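Local structure of leukotriene A-4 hydrolase (Saccharomyces cerevisiae, 2XQ0) at residues Ser23-Phe28 against Pro161-Thr166; Pro201-Leu206 against Leu311-Ser316; Ile501-Phe506 against Gln548-Lys553; Ala542-Tyr547 against Phe564-Phe569. The protein removes N-terminal residues as a zinc aminopeptidase of the M1 family, preferring di- and tripeptides, and has a low epoxide hydrolase activity in vitro. One frame throughout, in Å; residues are numbered along the deposited sequence.

Contact 1 of 4, residues Ser23-Phe28 against Pro161-Thr166; sequences SNYKDF and PSVKST
Tyr25 reaches over from the short 3-10 turn at 25-27 to lie against Ser162 and Val163, and it supplies the contact from CB to OH. Its CB starts the packing, 3.6 Å from CG2 of Val163. With chi1 at 70°, CG sits between the backbone N and the carbonyl carbon, which brings the ring past the same methyl: CD1 is 3.9 Å from Val163 CG2. That methyl meets the ring obliquely. One atom further out, CE1 lies 3.7 Å from CB of Ser162.

The turn leads directly into strand 28-40, and Val163 runs into strand 165-172; the two strands are parallel neighbours in the large sheet of the M1 N-terminal domain, so Tyr25 bridges the loops that feed them. Val163 also touches Val30 of the first strand.

At the tip, the hydroxyl is joined to Ser162 through a water lying in the ring plane: the water is 2.7 Å from Tyr25 OH and donates to Ser162 OG over 2.8 Å. Lys26 NZ gives a hydrogen bond to the same water, while CG of Lys26 rests over one face of the Tyr25 ring, toward its rim. Tyr25 OH is also hydrogen-bonded to Asp18 N, and Ser162 OG to Cys315 O.

Contact 2 of 4, residues Pro201-Leu206 against Leu311-Ser316; sequences PIPAYL and LVTNCS
Tyr205 and Thr313 point at each other from opposite directions, and the methyl of the threonine meets the edge of the ring, near its plane. CG2 of Thr313 is 3.7 Å from Tyr205 OH and 4.0 Å from CE2, so it sits at the hydroxyl end of the ring edge, not over a face. Leu206 takes a face instead, its CG 3.6 Å above the ring plane and offset toward the rim. Pro203 approaches the same methyl at a slant, with its CG 4.2 Å from Thr313 CG2. The threonine's rotation makes this possible: CG2 is anti to the backbone N (chi1 -49° for OG1), while OG1 is directed to hydrogen bonds with Gly309 O and Lys164 NZ.

The contact joins strand 201-202 of the N-terminal domain and the 3-10 turn 204-206 that follows to strand 312-314 of the catalytic domain, just after the helix 297-311 that carries the zinc ligands His301 and His305. Tyr205 is close to the active site: its side chain is about 4 Å from those of Glu147 and Met276 and about 6 Å from the bound bestatin. Trp317 meets its ring edge-to-face, and Asn323 ND2 makes a weak hydrogen bond to its hydroxyl.

No hydrogen bond links the two buried segments; van der Waals packing round one methyl holds them, with the polar groups of Tyr205 and Thr313 satisfied by other partners.

Contact 3 of 4, residues Ile501-Phe506 against Gln548-Lys553; sequences IDIKDF and QDNIVK
The apolar part of this contact rests on one methyl, CD1 of Ile503, which reaches both Asn550 and Ile551. It lies 3.9 Å from CB of Asn550, the two side chains running antiparallel past one another, and 4.1 Å from CG1 of Ile551, whose side chain runs at about a right angle to that of Ile503. Ile503 has CG1 between its backbone N and carbonyl carbon (chi1 68°), and the chain beyond is extended (chi2 177°), which carries CD1 across to the helix.

Both segments belong to the helical C-terminal part of the enzyme. Ile503 begins a type I beta turn in the loop between helices 491-497 and 508-519; opposite it stands the short, weakly bonded helix 548-552, with a wider pi-type turn whose Lys553 N bonds to Gln548 O at 2.8 Å. Leu511 of helix 508-519 touches Ile503 and Ile551, and Leu477 of helix 469-484 also packs on Ile503.

Polar groups come near without a hydrogen bond between the segments. OD1 of Asn550 stands 4.2 Å from the carbonyl O of Ile503 and 4.3 Å from CA of Lys504, on the solvent side, where both Asn550 and Lys504 are exposed. Within the turn, Phe506 N donates to Ile503 O at 2.8 Å.

Contact 4 of 4, residues Ala542-Tyr547 against Phe564-Phe569; sequences ALLDIY and FKFQIF
Two nearly antiparallel helices of the alpha-helical C-terminal domain, 537-546 and 557-569, pack here, their local axes 11.7 Å apart at closest and inclined at 155°. The wide spacing is filled by large side chains, and Leu544 does most of the touching with a different methyl for each partner. CD1 meets Phe566 at the ring edge, near its plane, 3.4 Å from CE2 and 3.7 Å from CD2. Leu543, one residue earlier, comes at the same ring obliquely, with CG 4.0 Å from Phe566 CE2. Phe566 reaches this place because its CG is anti to the backbone N (chi1 173°), directing the ring across to the other helix; Trp533 meets that ring edge-to-face. No hydrogen bond crosses between the two segments. The second methyl of Leu544 meets Gln567, whose side chain crosses that of the leucine at a slant and, extended beyond CG, brings its amide up to it: CD2 of Leu544 is 3.7 Å from CG and 3.4 Å from NE2 of Gln567.

How the contacts relate
Contacts 2 and 4 are buried, whereas contacts 1 and 3 are only partly so. Contacts 1 and 2 form one neighbourhood, centres 10 Å apart, where loops of the N-terminal domain meet the segment 311-316, with Ser162 and Lys164 of contact 1 bonded to residues of contact 2. Contacts 3 and 4, centres 12 Å apart, share the helical C-terminal region on the opposite side of the chain's centre, and their segments alternate along the sequence; Asp502 OD2 bonds to Tyr547 OH between them. None of the four has a direct hydrogen bond across its segments. Contact 1 adds a water bridge; contact 3 brings in exposed polar residues; contact 4 packs helix on helix through apolar side chains and one glutamine; contact 2 alone adjoins the active site.

Contact 1 of 4, residues Ser23-Phe28 against Pro161-Thr166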
loop_
_atom_site.group_PDB
_atom_site.type_symbol
_atom_site.label_atom_id
_atom_site.label_comp_id
_atom_site.label_asym_id
_atom_site.label_seq_id
_atom_site.Cartn_x
_atom_site.Cartn_y
_atom_site.Cartn_z
ATOM N N SER A 23 12.352 20.356 -5.274
ATOM C CA SER A 23 13.755 20.392 -4.867
ATOM C C SER A 23 14.681 20.395 -6.084
ATOM O O SER A 23 14.266 20.039 -7.186
ATOM C CB SER A 23 14.089 19.210 -3.960
ATOM O OG SER A 23 14.194 18.015 -4.711
ATOM N N ASN A 24 15.931 20.812 -5.904
ATOM C CA ASN A 24 16.859 20.717 -7.031
ATOM C C ASN A 24 17.805 19.551 -6.824
ATOM O O ASN A 24 19.023 19.703 -6.731
ATOM C CB ASN A 24 17.574 22.040 -7.345
ATOM C CG ASN A 24 18.307 22.645 -6.149
ATOM O OD1 ASN A 24 18.229 22.165 -5.016
ATOM N ND2 ASN A 24 19.018 23.732 -6.413
ATOM N N TYR A 25 17.211 18.371 -6.765
ATOM C CA TYR A 25 17.930 17.181 -6.354
ATOM C C TYR A 25 18.989 16.722 -7.350
ATOM O O TYR A 25 19.959 16.067 -6.964
ATOM C CB TYR A 25 16.952 16.043 -6.082
ATOM C CG TYR A 25 16.273 15.493 -7.317
ATOM C CD1 TYR A 25 16.754 14.345 -7.943
ATOM C CD2 TYR A 25 15.164 16.128 -7.870
ATOM C CE1 TYR A 25 16.125 13.822 -9.068
ATOM C CE2 TYR A 25 14.538 15.620 -8.999
ATOM C CZ TYR A 25 15.016 14.454 -9.579
ATOM O OH TYR A 25 14.386 13.938 -10.683
ATOM N N LYS A 26 18.819 17.039 -8.625
ATOM C CA LYS A 26 19.834 16.644 -9.605
ATOM C C LYS A 26 21.166 17.358 -9.342
ATOM O O LYS A 26 22.196 16.992 -9.910
ATOM C CB LYS A 26 19.380 16.961 -11.033
ATOM C CG LYS A 26 18.158 16.213 -11.528
ATOM C CD LYS A 26 18.424 14.726 -11.708
ATOM C CE LYS A 26 17.386 14.090 -12.640
ATOM N NZ LYS A 26 17.554 12.605 -12.755
ATOM N N ASP A 27 21.148 18.385 -8.493
ATOM C CA ASP A 27 22.319 19.241 -8.307
ATOM C C ASP A 27 23.179 18.824 -7.126
ATOM O O ASP A 27 24.234 19.408 -6.886
ATOM C CB ASP A 27 21.893 20.693 -8.098
ATOM C CG ASP A 27 21.296 21.313 -9.346
ATOM O OD1 ASP A 27 21.476 20.744 -10.435
ATOM O OD2 ASP A 27 20.645 22.375 -9.234
ATOM N N PHE A 28 22.716 17.836 -6.372
ATOM C CA PHE A 28 23.403 17.422 -5.160
ATOM C C PHE A 28 23.363 15.917 -5.001
ATOM O O PHE A 28 22.474 15.251 -5.531
ATOM C CB PHE A 28 22.746 18.049 -3.926
ATOM C CG PHE A 28 22.684 19.542 -3.965
ATOM C CD1 PHE A 28 23.724 20.303 -3.464
ATOM C CD2 PHE A 28 21.580 20.188 -4.503
ATOM C CE1 PHE A 28 23.669 21.683 -3.500
ATOM C CE2 PHE A 28 21.522 21.571 -4.549
ATOM C CZ PHE A 28 22.563 22.319 -4.038
ATOM N N PRO A 161 11.548 9.841 -4.938
ATOM C CA PRO A 161 12.092 8.484 -4.809
ATOM C C PRO A 161 13.403 8.306 -5.589
ATOM O O PRO A 161 14.064 7.275 -5.431
ATOM C CB PRO A 161 10.967 7.597 -5.340
ATOM C CG PRO A 161 10.094 8.502 -6.176
ATOM C CD PRO A 161 10.193 9.862 -5.524
ATOM N N SER A 162 13.784 9.311 -6.381
ATOM C CA SER A 162 15.099 9.345 -7.017
ATOM C C SER A 162 16.238 9.560 -6.030
ATOM O O SER A 162 17.380 9.224 -6.326
ATOM C CB SER A 162 15.175 10.426 -8.108
ATOM O OG SER A 162 14.514 10.013 -9.288
ATOM N N VAL A 163 15.944 10.123 -4.859
ATOM C CA VAL A 163 17.004 10.370 -3.881
ATOM C C VAL A 163 16.958 9.341 -2.762
ATOM O O VAL A 163 15.938 9.217 -2.100
ATOM C CB VAL A 163 16.894 11.794 -3.300
ATOM C CG1 VAL A 163 17.914 12.023 -2.175
ATOM C CG2 VAL A 163 17.091 12.818 -4.416
ATOM N N LYS A 164 18.049 8.595 -2.567
ATOM C CA LYS A 164 18.120 7.608 -1.494
ATOM C C LYS A 164 19.374 7.862 -0.671
ATOM O O LYS A 164 20.422 8.212 -1.213
ATOM C CB LYS A 164 18.144 6.184 -2.066
ATOM C CG LYS A 164 17.076 5.955 -3.131
ATOM C CD LYS A 164 16.495 4.553 -3.048
ATOM C CE LYS A 164 17.348 3.558 -3.799
ATOM N NZ LYS A 164 16.679 2.230 -3.885
ATOM N N SER A 165 19.252 7.682 0.635
ATOM C CA SER A 165 20.276 8.084 1.591
ATOM C C SER A 165 20.242 7.139 2.772
ATOM O O SER A 165 19.171 6.692 3.157
ATOM C CB SER A 165 19.943 9.487 2.102
ATOM O OG SER A 165 20.790 9.869 3.157
ATOM N N THR A 166 21.405 6.832 3.347
ATOM C CA THR A 166 21.435 6.208 4.652
ATOM C C THR A 166 20.868 7.187 5.689
ATOM O O THR A 166 20.907 8.415 5.487
ATOM C CB THR A 166 22.869 5.802 5.025
ATOM O OG1 THR A 166 23.724 6.950 4.942
ATOM C CG2 THR A 166 23.380 4.745 4.047
HETATM O O HOH W 1 15.010 11.440 -11.632
#

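Contact 2 of 4, residues Pro201-Leu206 against Leu311-Ser316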
loop_
_atom_site.group_PDB
_atom_site.type_symbol
_atom_site.label_atom_id
_atom_site.label_comp_id
_atom_site.label_asym_id
_atom_site.label_seq_id
_atom_site.Cartn_x
_atom_site.Cartn_y
_atom_site.Cartn_z
ATOM N N PRO A 201 20.705 2.582 1.769
ATOM C CA PRO A 201 20.133 3.887 1.406
ATOM C C PRO A 201 18.649 3.771 1.064
ATOM O O PRO A 201 18.257 2.815 0.390
ATOM C CB PRO A 201 20.925 4.305 0.153
ATOM C CG PRO A 201 22.145 3.464 0.141
ATOM C CD PRO A 201 21.846 2.206 0.913
ATOM N N ILE A 202 17.839 4.719 1.530
ATOM C CA ILE A 202 16.397 4.693 1.258
ATOM C C ILE A 202 15.845 6.069 0.836
ATOM O O ILE A 202 16.432 7.099 1.170
ATOM C CB ILE A 202 15.591 4.117 2.460
ATOM C CG1 ILE A 202 15.805 4.925 3.763
ATOM C CG2 ILE A 202 15.935 2.626 2.683
ATOM C CD1 ILE A 202 14.711 4.666 4.829
ATOM N N PRO A 203 14.744 6.083 0.055
ATOM C CA PRO A 203 14.021 7.325 -0.261
ATOM C C PRO A 203 13.256 7.823 0.980
ATOM O O PRO A 203 12.917 7.029 1.864
ATOM C CB PRO A 203 13.042 6.893 -1.361
ATOM C CG PRO A 203 12.814 5.447 -1.123
ATOM C CD PRO A 203 14.098 4.897 -0.543
ATOM N N ALA A 204 12.989 9.121 1.044
ATOM C CA ALA A 204 12.283 9.702 2.189
ATOM C C ALA A 204 10.901 9.079 2.414
ATOM O O ALA A 204 10.422 9.035 3.547
ATOM C CB ALA A 204 12.153 11.228 2.030
ATOM N N TYR A 205 10.249 8.626 1.346
ATOM C CA TYR A 205 8.853 8.202 1.480
ATOM C C TYR A 205 8.774 6.890 2.286
ATOM O O TYR A 205 7.716 6.528 2.758
ATOM C CB TYR A 205 8.152 8.075 0.127
ATOM C CG TYR A 205 8.477 6.816 -0.643
ATOM C CD1 TYR A 205 7.861 5.607 -0.329
ATOM C CD2 TYR A 205 9.383 6.837 -1.680
ATOM C CE1 TYR A 205 8.144 4.465 -1.035
ATOM C CE2 TYR A 205 9.686 5.692 -2.389
ATOM C CZ TYR A 205 9.062 4.512 -2.064
ATOM O OH TYR A 205 9.358 3.372 -2.763
ATOM N N LEU A 206 9.912 6.208 2.445
ATOM C CA LEU A 206 9.981 4.949 3.197
ATOM C C LEU A 206 10.234 5.156 4.694
ATOM O O LEU A 206 10.171 4.208 5.481
ATOM C CB LEU A 206 11.063 4.037 2.627
ATOM C CG LEU A 206 10.699 3.420 1.273
ATOM C CD1 LEU A 206 11.846 2.573 0.756
ATOM C CD2 LEU A 206 9.457 2.580 1.427
ATOM N N LEU A 311 14.778 -1.798 -2.199
ATOM C CA LEU A 311 16.118 -2.005 -2.720
ATOM C C LEU A 311 16.261 -1.349 -4.093
ATOM O O LEU A 311 17.252 -0.657 -4.380
ATOM C CB LEU A 311 16.400 -3.515 -2.805
ATOM C CG LEU A 311 17.852 -3.873 -3.116
ATOM C CD1 LEU A 311 18.770 -3.284 -2.047
ATOM C CD2 LEU A 311 18.041 -5.391 -3.228
ATOM N N VAL A 312 15.249 -1.554 -4.937
ATOM C CA VAL A 312 15.223 -0.994 -6.281
ATOM C C VAL A 312 13.964 -0.143 -6.387
ATOM O O VAL A 312 12.875 -0.645 -6.204
ATOM C CB VAL A 312 15.178 -2.109 -7.358
ATOM C CG1 VAL A 312 14.930 -1.511 -8.727
ATOM C CG2 VAL A 312 16.467 -2.913 -7.356
ATOM N N THR A 313 14.121 1.149 -6.647
ATOM C CA THR A 313 13.028 2.102 -6.468
ATOM C C THR A 313 12.639 2.820 -7.753
ATOM O O THR A 313 13.486 3.123 -8.580
ATOM C CB THR A 313 13.441 3.159 -5.427
ATOM O OG1 THR A 313 13.961 2.496 -4.272
ATOM C CG2 THR A 313 12.242 4.044 -5.026
ATOM N N ASN A 314 11.352 3.109 -7.924
ATOM C CA ASN A 314 10.938 3.913 -9.055
ATOM C C ASN A 314 11.498 5.331 -8.923
ATOM O O ASN A 314 11.505 5.922 -7.836
ATOM C CB ASN A 314 9.405 3.956 -9.202
ATOM C CG ASN A 314 8.681 4.203 -7.871
ATOM O OD1 ASN A 314 9.243 4.749 -6.936
ATOM N ND2 ASN A 314 7.424 3.797 -7.798
ATOM N N CYS A 315 11.964 5.884 -10.035
ATOM C CA CYS A 315 12.606 7.187 -9.987
ATOM C C CYS A 315 11.614 8.323 -9.798
ATOM O O CYS A 315 11.979 9.392 -9.307
ATOM C CB CYS A 315 13.424 7.410 -11.255
ATOM S SG CYS A 315 12.411 7.574 -12.710
ATOM N N SER A 316 10.366 8.097 -10.200
ATOM C CA SER A 316 9.319 9.101 -10.060
ATOM C C SER A 316 7.984 8.403 -9.989
ATOM O O SER A 316 7.896 7.194 -10.195
ATOM C CB SER A 316 9.320 10.060 -11.248
ATOM O OG SER A 316 8.597 9.537 -12.347
#

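Contact 3 of 4, residues Ile501-Phe506 against Gln548-Lys553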
loop_
_atom_site.group_PDB
_atom_site.type_symbol
_atom_site.label_atom_id
_atom_site.label_comp_id
_atom_site.label_asym_id
_atom_site.label_seq_id
_atom_site.Cartn_x
_atom_site.Cartn_y
_atom_site.Cartn_z
ATOM N N ILE A 501 -22.429 -27.498 4.760
ATOM C CA ILE A 501 -21.474 -28.370 4.093
ATOM C C ILE A 501 -20.869 -27.755 2.827
ATOM O O ILE A 501 -19.713 -28.033 2.485
ATOM C CB ILE A 501 -22.129 -29.716 3.698
ATOM C CG1 ILE A 501 -22.824 -30.354 4.906
ATOM C CG2 ILE A 501 -21.093 -30.651 3.099
ATOM C CD1 ILE A 501 -24.123 -29.678 5.313
ATOM N N ASP A 502 -21.646 -26.940 2.114
ATOM C CA ASP A 502 -21.194 -26.529 0.783
ATOM C C ASP A 502 -20.100 -25.465 0.801
ATOM O O ASP A 502 -19.421 -25.263 -0.203
ATOM C CB ASP A 502 -22.351 -26.175 -0.172
ATOM C CG ASP A 502 -23.419 -25.333 0.478
ATOM O OD1 ASP A 502 -24.619 -25.481 0.122
ATOM O OD2 ASP A 502 -23.051 -24.521 1.345
ATOM N N ILE A 503 -19.901 -24.816 1.944
ATOM C CA ILE A 503 -18.798 -23.866 2.065
ATOM C C ILE A 503 -17.740 -24.322 3.064
ATOM O O ILE A 503 -16.765 -23.614 3.308
ATOM C CB ILE A 503 -19.283 -22.456 2.424
ATOM C CG1 ILE A 503 -19.857 -22.426 3.845
ATOM C CG2 ILE A 503 -20.308 -21.973 1.393
ATOM C CD1 ILE A 503 -20.281 -21.035 4.295
ATOM N N LYS A 504 -17.935 -25.508 3.627
ATOM C CA LYS A 504 -16.976 -26.096 4.558
ATOM C C LYS A 504 -15.540 -26.052 4.036
ATOM O O LYS A 504 -14.602 -25.941 4.819
ATOM C CB LYS A 504 -17.363 -27.544 4.891
ATOM C CG LYS A 504 -16.254 -28.346 5.575
ATOM C CD LYS A 504 -16.610 -29.825 5.713
ATOM C CE LYS A 504 -17.664 -30.059 6.788
ATOM N NZ LYS A 504 -17.999 -31.507 6.939
ATOM N N ASP A 505 -15.371 -26.148 2.719
ATOM C CA ASP A 505 -14.038 -26.131 2.112
ATOM C C ASP A 505 -13.625 -24.763 1.531
ATOM O O ASP A 505 -12.567 -24.634 0.914
ATOM C CB ASP A 505 -13.920 -27.221 1.039
ATOM C CG ASP A 505 -13.883 -28.625 1.631
ATOM O OD1 ASP A 505 -14.936 -29.301 1.652
ATOM O OD2 ASP A 505 -12.796 -29.056 2.075
ATOM N N PHE A 506 -14.454 -23.744 1.725
ATOM C CA PHE A 506 -14.132 -22.411 1.225
ATOM C C PHE A 506 -13.198 -21.696 2.205
ATOM O O PHE A 506 -13.575 -21.464 3.351
ATOM C CB PHE A 506 -15.403 -21.567 1.072
ATOM C CG PHE A 506 -16.251 -21.906 -0.141
ATOM C CD1 PHE A 506 -16.129 -23.114 -0.798
ATOM C CD2 PHE A 506 -17.188 -20.995 -0.601
ATOM C CE1 PHE A 506 -16.929 -23.406 -1.909
ATOM C CE2 PHE A 506 -17.984 -21.274 -1.687
ATOM C CZ PHE A 506 -17.865 -22.479 -2.342
ATOM N N GLN A 548 -24.097 -19.588 8.813
ATOM C CA GLN A 548 -23.796 -18.682 9.931
ATOM C C GLN A 548 -22.405 -18.917 10.487
ATOM O O GLN A 548 -21.683 -17.970 10.798
ATOM C CB GLN A 548 -24.838 -18.808 11.057
ATOM C CG GLN A 548 -24.945 -20.205 11.646
ATOM C CD GLN A 548 -26.101 -20.347 12.614
ATOM O OE1 GLN A 548 -27.011 -21.152 12.398
ATOM N NE2 GLN A 548 -26.075 -19.560 13.686
ATOM N N ASP A 549 -22.024 -20.183 10.610
ATOM C CA ASP A 549 -20.757 -20.522 11.248
ATOM C C ASP A 549 -19.597 -19.821 10.558
ATOM O O ASP A 549 -18.862 -19.044 11.172
ATOM C CB ASP A 549 -20.540 -22.037 11.262
ATOM C CG ASP A 549 -21.447 -22.750 12.266
ATOM O OD1 ASP A 549 -21.688 -23.966 12.091
ATOM O OD2 ASP A 549 -21.915 -22.094 13.228
ATOM N N ASN A 550 -19.461 -20.079 9.264
ATOM C CA ASN A 550 -18.324 -19.590 8.505
ATOM C C ASN A 550 -18.422 -18.149 7.963
ATOM O O ASN A 550 -17.398 -17.517 7.698
ATOM C CB ASN A 550 -17.971 -20.592 7.408
ATOM C CG ASN A 550 -17.209 -21.782 7.950
ATOM O OD1 ASN A 550 -17.228 -22.869 7.375
ATOM N ND2 ASN A 550 -16.535 -21.583 9.076
ATOM N N ILE A 551 -19.633 -17.618 7.821
ATOM C CA ILE A 551 -19.780 -16.257 7.299
ATOM C C ILE A 551 -20.179 -15.261 8.373
ATOM O O ILE A 551 -19.464 -14.298 8.630
ATOM C CB ILE A 551 -20.808 -16.183 6.151
ATOM C CG1 ILE A 551 -20.299 -16.964 4.926
ATOM C CG2 ILE A 551 -21.074 -14.742 5.782
ATOM C CD1 ILE A 551 -21.069 -16.694 3.651
ATOM N N VAL A 552 -21.324 -15.512 8.996
ATOM C CA VAL A 552 -21.894 -14.604 9.985
ATOM C C VAL A 552 -21.045 -14.497 11.254
ATOM O O VAL A 552 -20.977 -13.440 11.873
ATOM C CB VAL A 552 -23.332 -15.032 10.359
ATOM C CG1 VAL A 552 -23.967 -14.023 11.330
ATOM C CG2 VAL A 552 -24.169 -15.203 9.103
ATOM N N LYS A 553 -20.394 -15.593 11.631
ATOM C CA LYS A 553 -19.625 -15.648 12.871
ATOM C C LYS A 553 -18.122 -15.455 12.647
ATOM O O LYS A 553 -17.333 -15.502 13.594
ATOM C CB LYS A 553 -19.896 -16.969 13.596
ATOM C CG LYS A 553 -21.301 -17.060 14.186
ATOM C CD LYS A 553 -21.658 -18.486 14.579
ATOM C CE LYS A 553 -22.854 -18.519 15.529
ATOM N NZ LYS A 553 -24.044 -17.790 14.999
#

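Contact 4 of 4, residues Ala542-Tyr547 against Phe564-Phe569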
loop_
_atom_site.group_PDB
_atom_site.type_symbol
_atom_site.label_atom_id
_atom_site.label_comp_id
_atom_site.label_asym_id
_atom_site.label_seq_id
_atom_site.Cartn_x
_atom_site.Cartn_y
_atom_site.Cartn_z
ATOM N N ALA A 542 -32.080 -17.094 4.677
ATOM C CA ALA A 542 -31.670 -18.501 4.713
ATOM C C ALA A 542 -30.163 -18.646 4.475
ATOM O O ALA A 542 -29.498 -19.443 5.139
ATOM C CB ALA A 542 -32.450 -19.322 3.688
ATOM N N LEU A 543 -29.645 -17.877 3.517
ATOM C CA LEU A 543 -28.209 -17.827 3.225
ATOM C C LEU A 543 -27.437 -17.635 4.529
ATOM O O LEU A 543 -26.632 -18.477 4.934
ATOM C CB LEU A 543 -27.912 -16.653 2.276
ATOM C CG LEU A 543 -26.557 -16.483 1.564
ATOM C CD1 LEU A 543 -25.366 -16.691 2.489
ATOM C CD2 LEU A 543 -26.446 -17.368 0.332
ATOM N N LEU A 544 -27.712 -16.517 5.187
ATOM C CA LEU A 544 -27.007 -16.131 6.406
ATOM C C LEU A 544 -27.155 -17.186 7.496
ATOM O O LEU A 544 -26.211 -17.453 8.243
ATOM C CB LEU A 544 -27.522 -14.783 6.908
ATOM C CG LEU A 544 -27.090 -13.522 6.157
ATOM C CD1 LEU A 544 -27.319 -13.634 4.662
ATOM C CD2 LEU A 544 -27.832 -12.318 6.714
ATOM N N ASP A 545 -28.346 -17.777 7.581
ATOM C CA ASP A 545 -28.617 -18.823 8.563
ATOM C C ASP A 545 -27.791 -20.089 8.320
ATOM O O ASP A 545 -27.019 -20.515 9.181
ATOM C CB ASP A 545 -30.107 -19.167 8.567
ATOM C CG ASP A 545 -30.418 -20.382 9.410
ATOM O OD1 ASP A 545 -29.748 -20.565 10.449
ATOM O OD2 ASP A 545 -31.330 -21.153 9.031
ATOM N N ILE A 546 -27.960 -20.682 7.142
ATOM C CA ILE A 546 -27.294 -21.930 6.789
ATOM C C ILE A 546 -25.778 -21.812 6.900
ATOM O O ILE A 546 -25.093 -22.769 7.276
ATOM C CB ILE A 546 -27.663 -22.358 5.353
ATOM C CG1 ILE A 546 -29.134 -22.800 5.286
ATOM C CG2 ILE A 546 -26.740 -23.473 4.868
ATOM C CD1 ILE A 546 -29.735 -22.696 3.895
ATOM N N TYR A 547 -25.263 -20.630 6.571
ATOM C CA TYR A 547 -23.822 -20.398 6.522
ATOM C C TYR A 547 -23.327 -19.600 7.725
ATOM O O TYR A 547 -22.260 -18.999 7.669
ATOM C CB TYR A 547 -23.453 -19.654 5.230
ATOM C CG TYR A 547 -23.760 -20.426 3.960
ATOM C CD1 TYR A 547 -24.267 -19.789 2.829
ATOM C CD2 TYR A 547 -23.549 -21.797 3.898
ATOM C CE1 TYR A 547 -24.540 -20.511 1.657
ATOM C CE2 TYR A 547 -23.819 -22.516 2.749
ATOM C CZ TYR A 547 -24.314 -21.879 1.629
ATOM O OH TYR A 547 -24.575 -22.629 0.490
ATOM N N PHE A 564 -21.690 -7.962 5.393
ATOM C CA PHE A 564 -22.451 -6.725 5.524
ATOM C C PHE A 564 -22.952 -6.234 4.167
ATOM O O PHE A 564 -24.119 -5.851 4.029
ATOM C CB PHE A 564 -21.626 -5.656 6.233
ATOM C CG PHE A 564 -21.691 -5.743 7.726
ATOM C CD1 PHE A 564 -22.906 -5.632 8.383
ATOM C CD2 PHE A 564 -20.547 -5.919 8.477
ATOM C CE1 PHE A 564 -22.975 -5.703 9.761
ATOM C CE2 PHE A 564 -20.613 -5.984 9.863
ATOM C CZ PHE A 564 -21.820 -5.878 10.501
ATOM N N LYS A 565 -22.078 -6.278 3.163
ATOM C CA LYS A 565 -22.430 -5.813 1.827
ATOM C C LYS A 565 -23.538 -6.669 1.205
ATOM O O LYS A 565 -24.485 -6.144 0.610
ATOM C CB LYS A 565 -21.195 -5.784 0.928
ATOM C CG LYS A 565 -21.444 -5.214 -0.457
ATOM C CD LYS A 565 -20.222 -5.412 -1.337
ATOM C CE LYS A 565 -20.390 -4.747 -2.682
ATOM N NZ LYS A 565 -19.256 -5.040 -3.604
ATOM N N PHE A 566 -23.440 -7.987 1.341
ATOM C CA PHE A 566 -24.532 -8.827 0.855
ATOM C C PHE A 566 -25.825 -8.448 1.556
ATOM O O PHE A 566 -26.883 -8.384 0.929
ATOM C CB PHE A 566 -24.276 -10.306 1.075
ATOM C CG PHE A 566 -25.458 -11.168 0.727
ATOM C CD1 PHE A 566 -25.795 -11.401 -0.604
ATOM C CD2 PHE A 566 -26.240 -11.735 1.724
ATOM C CE1 PHE A 566 -26.887 -12.202 -0.934
ATOM C CE2 PHE A 566 -27.335 -12.538 1.400
ATOM C CZ PHE A 566 -27.657 -12.768 0.069
ATOM N N GLN A 567 -25.733 -8.205 2.862
ATOM C CA GLN A 567 -26.892 -7.826 3.652
ATOM C C GLN A 567 -27.511 -6.544 3.114
ATOM O O GLN A 567 -28.738 -6.404 3.087
ATOM C CB GLN A 567 -26.518 -7.676 5.129
ATOM C CG GLN A 567 -26.407 -9.003 5.868
ATOM C CD GLN A 567 -25.930 -8.840 7.297
ATOM O OE1 GLN A 567 -25.715 -7.725 7.769
ATOM N NE2 GLN A 567 -25.756 -9.957 7.994
ATOM N N ILE A 568 -26.663 -5.620 2.670
ATOM C CA ILE A 568 -27.132 -4.342 2.134
ATOM C C ILE A 568 -27.761 -4.519 0.751
ATOM O O ILE A 568 -28.847 -4.011 0.481
ATOM C CB ILE A 568 -25.991 -3.301 2.051
ATOM C CG1 ILE A 568 -25.446 -2.985 3.449
ATOM C CG2 ILE A 568 -26.471 -2.034 1.362
ATOM C CD1 ILE A 568 -26.517 -2.598 4.448
ATOM N N PHE A 569 -27.062 -5.243 -0.116
ATOM C CA PHE A 569 -27.558 -5.556 -1.455
ATOM C C PHE A 569 -28.911 -6.267 -1.390
ATOM O O PHE A 569 -29.723 -6.173 -2.315
ATOM C CB PHE A 569 -26.531 -6.407 -2.215
ATOM C CG PHE A 569 -25.640 -5.612 -3.129
ATOM C CD1 PHE A 569 -24.597 -4.849 -2.616
ATOM C CD2 PHE A 569 -25.846 -5.622 -4.503
ATOM C CE1 PHE A 569 -23.776 -4.116 -3.457
ATOM C CE2 PHE A 569 -25.028 -4.889 -5.350
ATOM C CZ PHE A 569 -23.994 -4.132 -4.827
#